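Local atomic coordinates of cephalosporin acylase (Bacillus halodurans, PDB entry 2NLZ), a protein that is of unproven function but probably cleaves amide bonds, as a cephalosporin acylase-like member of the gamma-glutamyltranspeptidase family of Ntn-hydrolases. Residues 69-75 / 371-377. The protein carries 1 engineered substitution. Sequence-based numbering, arbitrary orientation.
Sequences GSDAFAL and VSFIQSN
The ring of F373 leans across to the neighbouring antiparallel strand 71-75, where the small residues A72 and A74 leave room for it. From CB, CG is set anti to the backbone N (chi1 -169°), which places the ring with one face towards F73 O, offset toward the rim and 4.0 Å from CG. Next, CD1 meets A74 CB at 3.9 Å, and at the far end CZ reaches A72 CB at 3.6 Å, with CE2 also near that methyl; both methyls approach obliquely. Q375 CD lies in plane at the ring's edge. W126 and L129 of helix 122-133 and A55 of helix 47-61 also touch this ring. Were it cut back to an alanine, both methyls would probably lose their aromatic partner and a gap open against these helices. On the opposite side of the sheet, F73 CB packs against I374 CG2. Between the strands F73 and I374 form an antiparallel hydrogen-bonded pair, as do L75 and S372. Glutamine suits buried Q375 because its amide both accepts and donates: OE1 takes W126 NE1, NE2 bonds N66 OD1. Helices packed on an antiparallel sheet are consistent with the layered alpha-beta-beta-alpha sandwich of Ntn-hydrolases.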
# COMPACT_ATOMS: atom_id res chain seq x y z
N GLY D 69 29.29 25.54 19.05
CA GLY D 69 28.60 26.77 19.43
C GLY D 69 27.09 26.64 19.62
O GLY D 69 26.36 27.62 19.48
N SER D 70 26.64 25.43 19.96
CA SER D 70 25.23 25.16 20.24
C SER D 70 24.89 25.46 21.68
O SER D 70 25.79 25.66 22.50
CB SER D 70 24.91 23.69 19.97
OG SER D 70 24.92 23.40 18.58
N ASP D 71 23.61 25.50 22.01
CA ASP D 71 23.23 25.20 23.40
C ASP D 71 22.54 23.85 23.50
O ASP D 71 22.23 23.24 22.47
CB ASP D 71 22.52 26.35 24.15
CG ASP D 71 21.50 27.08 23.34
OD1 ASP D 71 21.33 28.28 23.60
OD2 ASP D 71 20.88 26.47 22.45
N ALA D 72 22.33 23.37 24.73
CA ALA D 72 21.85 22.01 24.97
C ALA D 72 20.80 21.92 26.07
O ALA D 72 20.63 22.86 26.84
CB ALA D 72 23.02 21.10 25.30
N PHE D 73 20.10 20.79 26.15
CA PHE D 73 19.15 20.52 27.23
C PHE D 73 19.19 19.03 27.58
O PHE D 73 19.46 18.18 26.71
CB PHE D 73 17.72 20.88 26.81
CG PHE D 73 17.39 22.35 26.89
CD1 PHE D 73 16.78 22.87 28.02
CD2 PHE D 73 17.66 23.20 25.82
CE1 PHE D 73 16.45 24.21 28.08
CE2 PHE D 73 17.34 24.56 25.88
CZ PHE D 73 16.74 25.06 27.01
N ALA D 74 18.90 18.71 28.84
CA ALA D 74 18.90 17.30 29.27
C ALA D 74 17.93 16.98 30.38
O ALA D 74 17.73 17.78 31.30
CB ALA D 74 20.30 16.84 29.66
N LEU D 75 17.29 15.82 30.26
CA LEU D 75 16.59 15.20 31.36
C LEU D 75 17.35 13.93 31.68
O LEU D 75 17.40 13.01 30.86
CB LEU D 75 15.12 14.91 31.03
CG LEU D 75 14.12 16.05 31.25
CD1 LEU D 75 12.71 15.66 30.85
CD2 LEU D 75 14.15 16.50 32.69
N VAL D 371 19.23 8.95 30.03
CA VAL D 371 19.23 10.37 29.65
C VAL D 371 18.57 10.70 28.32
O VAL D 371 18.73 10.00 27.32
CB VAL D 371 20.65 11.05 29.80
CG1 VAL D 371 21.77 10.04 29.78
CG2 VAL D 371 20.87 12.18 28.76
N SER D 372 17.79 11.78 28.35
CA SER D 372 17.25 12.44 27.18
C SER D 372 18.10 13.69 26.93
O SER D 372 18.09 14.60 27.75
CB SER D 372 15.81 12.86 27.47
OG SER D 372 15.14 13.36 26.32
N PHE D 373 18.84 13.71 25.83
CA PHE D 373 19.75 14.82 25.53
C PHE D 373 19.47 15.37 24.17
O PHE D 373 19.26 14.62 23.23
CB PHE D 373 21.22 14.36 25.56
CG PHE D 373 22.20 15.49 25.53
CD1 PHE D 373 22.68 16.05 26.71
CD2 PHE D 373 22.66 16.01 24.32
CE1 PHE D 373 23.59 17.10 26.69
CE2 PHE D 373 23.57 17.08 24.28
CZ PHE D 373 24.04 17.61 25.47
N ILE D 374 19.52 16.70 24.06
CA ILE D 374 19.27 17.36 22.80
C ILE D 374 20.09 18.66 22.69
O ILE D 374 20.21 19.39 23.68
CB ILE D 374 17.75 17.58 22.65
CG1 ILE D 374 17.38 18.08 21.26
CG2 ILE D 374 17.24 18.47 23.74
CD1 ILE D 374 15.94 17.81 20.92
N GLN D 375 20.69 18.92 21.53
CA GLN D 375 21.39 20.19 21.30
C GLN D 375 21.23 20.70 19.88
O GLN D 375 21.04 19.91 18.96
CB GLN D 375 22.89 20.12 21.69
CG GLN D 375 23.75 19.26 20.81
CD GLN D 375 25.16 19.12 21.30
OE1 GLN D 375 25.42 19.15 22.50
NE2 GLN D 375 26.09 18.94 20.38
N SER D 376 21.30 22.02 19.70
CA SER D 376 21.08 22.63 18.39
C SER D 376 21.75 24.00 18.21
O SER D 376 21.96 24.74 19.16
CB SER D 376 19.58 22.74 18.11
OG SER D 376 19.29 23.51 16.97
N ASN D 377 22.06 24.31 16.95
CA ASN D 377 22.45 25.65 16.53
C ASN D 377 21.25 26.45 16.03
O ASN D 377 21.41 27.45 15.33
CB ASN D 377 23.50 25.55 15.42
CG ASN D 377 24.91 25.72 15.95
OD1 ASN D 377 25.12 25.74 17.16
ND2 ASN D 377 25.88 25.86 15.04